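Local coordinates for protein 6-phosphogluconate dehydratase (Shewanella oneidensis, PDB 2GP4) that probably catalyses the dehydration of 6-phosphogluconate to 2-keto-3-deoxy-6-phosphogluconate, a step of the Entner-Doudoroff pathway, and is captured here without its iron-sulfur cluster, at residues I590-R593 / H594-G598. Residues are numbered along the deposited sequence; the frame is centred on the assembly and turned at random.
Sequences IDLR and HSRYG
Leu-592 and Arg-596, four residues apart round a short 3-10 turn, illustrate how one such turn can lay an aliphatic side chain against a guanidinium group. CB of Leu-592 lies over one face of the Arg-596 guanidinium, offset toward its rim, and CD1 of Leu-592 comes within 3.5 Å of NH2 of Arg-596. With CG of Arg-596 anti to its own carbonyl carbon (chi1 -69°), that atom sits 3.4 Å from Leu-592 O, and a bend at chi2 turns the chain so that the guanidinium comes beside Leu-592. The same oxygen accepts the bond that closes the turn, from Ser-595 N at 2.8 Å, the donor standing well above the carbonyl plane. A second, weak bond runs from Arg-596 N to Arg-593 O, which also has CD1 of Tyr-597 at 3.5 Å. Arg-593, itself exposed, reaches back through NH1 to OD1 of Asp-591, a salt bridge whose 3.1 Å hydrogen bond is weak and bent (136°). Arg-596 NH1 is hydrogen-bonded to Ala-501 O; an alanine in place of Arg-596 would probably leave that carbonyl without this donor and uncover one flank of Leu-592. In the surface loop following helix 579-584 and preceding helix 605-609, the turn rests through Leu-592 and Ser-595 on the short helix 499-502.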
loop_
_atom_site.group_PDB
_atom_site.type_symbol
_atom_site.label_atom_id
_atom_site.label_comp_id
_atom_site.label_asym_id
_atom_site.label_seq_id
_atom_site.Cartn_x
_atom_site.Cartn_y
_atom_site.Cartn_z
ATOM N N ILE A 590 24.537 -12.923 12.076
ATOM C CA ILE A 590 24.428 -11.569 11.545
ATOM C C ILE A 590 24.613 -10.545 12.669
ATOM O O ILE A 590 23.912 -10.590 13.685
ATOM C CB ILE A 590 23.092 -11.339 10.792
ATOM C CG1 ILE A 590 22.959 -12.334 9.634
ATOM C CG2 ILE A 590 23.007 -9.898 10.278
ATOM C CD1 ILE A 590 21.595 -12.382 9.002
ATOM N N ASP A 591 25.571 -9.640 12.470
ATOM C CA ASP A 591 25.898 -8.601 13.438
ATOM C C ASP A 591 24.953 -7.416 13.304
ATOM O O ASP A 591 25.138 -6.563 12.434
ATOM C CB ASP A 591 27.352 -8.142 13.255
ATOM C CG ASP A 591 27.783 -7.117 14.297
ATOM O OD1 ASP A 591 27.215 -7.116 15.408
ATOM O OD2 ASP A 591 28.696 -6.314 14.005
ATOM N N LEU A 592 23.953 -7.354 14.179
ATOM C CA LEU A 592 22.933 -6.309 14.101
ATOM C C LEU A 592 23.132 -5.177 15.106
ATOM O O LEU A 592 22.273 -4.307 15.239
ATOM C CB LEU A 592 21.538 -6.916 14.272
ATOM C CG LEU A 592 21.055 -7.859 13.173
ATOM C CD1 LEU A 592 20.078 -8.872 13.757
ATOM C CD2 LEU A 592 20.439 -7.074 12.023
ATOM N N ARG A 593 24.268 -5.192 15.797
ATOM C CA ARG A 593 24.568 -4.221 16.854
ATOM C C ARG A 593 24.352 -2.767 16.438
ATOM O O ARG A 593 23.835 -1.967 17.219
ATOM C CB ARG A 593 25.994 -4.431 17.386
ATOM C CG ARG A 593 26.100 -5.532 18.445
ATOM C CD ARG A 593 27.322 -6.427 18.231
ATOM N NE ARG A 593 28.590 -5.761 18.524
ATOM C CZ ARG A 593 29.754 -6.069 17.955
ATOM N NH1 ARG A 593 29.821 -7.025 17.034
ATOM N NH2 ARG A 593 30.855 -5.406 18.294
ATOM N N HIS A 594 24.725 -2.438 15.204
ATOM C CA HIS A 594 24.580 -1.077 14.686
ATOM C C HIS A 594 23.168 -0.728 14.206
ATOM O O HIS A 594 22.910 0.407 13.804
ATOM C CB HIS A 594 25.617 -0.805 13.591
ATOM C CG HIS A 594 26.969 -0.441 14.126
ATOM N ND1 HIS A 594 27.968 -1.371 14.326
ATOM C CD2 HIS A 594 27.480 0.750 14.521
ATOM C CE1 HIS A 594 29.038 -0.767 14.812
ATOM N NE2 HIS A 594 28.768 0.520 14.939
ATOM N N SER A 595 22.264 -1.704 14.251
ATOM C CA SER A 595 20.860 -1.477 13.926
ATOM C C SER A 595 19.994 -1.431 15.183
ATOM O O SER A 595 18.765 -1.406 15.096
ATOM C CB SER A 595 20.341 -2.574 12.995
ATOM O OG SER A 595 20.962 -2.510 11.727
ATOM N N ARG A 596 20.634 -1.421 16.347
ATOM C CA ARG A 596 19.918 -1.534 17.611
ATOM C C ARG A 596 19.925 -0.240 18.424
ATOM O O ARG A 596 19.086 -0.062 19.310
ATOM C CB ARG A 596 20.471 -2.698 18.443
ATOM C CG ARG A 596 20.177 -4.087 17.877
ATOM C CD ARG A 596 18.696 -4.426 17.978
ATOM N NE ARG A 596 18.353 -5.715 17.374
ATOM C CZ ARG A 596 17.985 -5.874 16.103
ATOM N NH1 ARG A 596 17.928 -4.828 15.288
ATOM N NH2 ARG A 596 17.682 -7.080 15.642
ATOM N N TYR A 597 20.870 0.650 18.117
ATOM C CA TYR A 597 20.968 1.959 18.764
ATOM C C TYR A 597 21.369 3.037 17.753
ATOM O O TYR A 597 21.852 2.725 16.666
ATOM C CB TYR A 597 21.955 1.916 19.943
ATOM C CG TYR A 597 23.412 2.052 19.551
ATOM C CD1 TYR A 597 24.161 0.939 19.166
ATOM C CD2 TYR A 597 24.042 3.297 19.566
ATOM C CE1 TYR A 597 25.502 1.062 18.804
ATOM C CE2 TYR A 597 25.377 3.433 19.203
ATOM C CZ TYR A 597 26.103 2.312 18.825
ATOM O OH TYR A 597 27.427 2.449 18.469
ATOM N N GLY A 598 21.181 4.301 18.126
ATOM C CA GLY A 598 21.475 5.426 17.243
ATOM C C GLY A 598 20.248 5.860 16.466
ATOM O O GLY A 598 19.519 5.023 15.942
#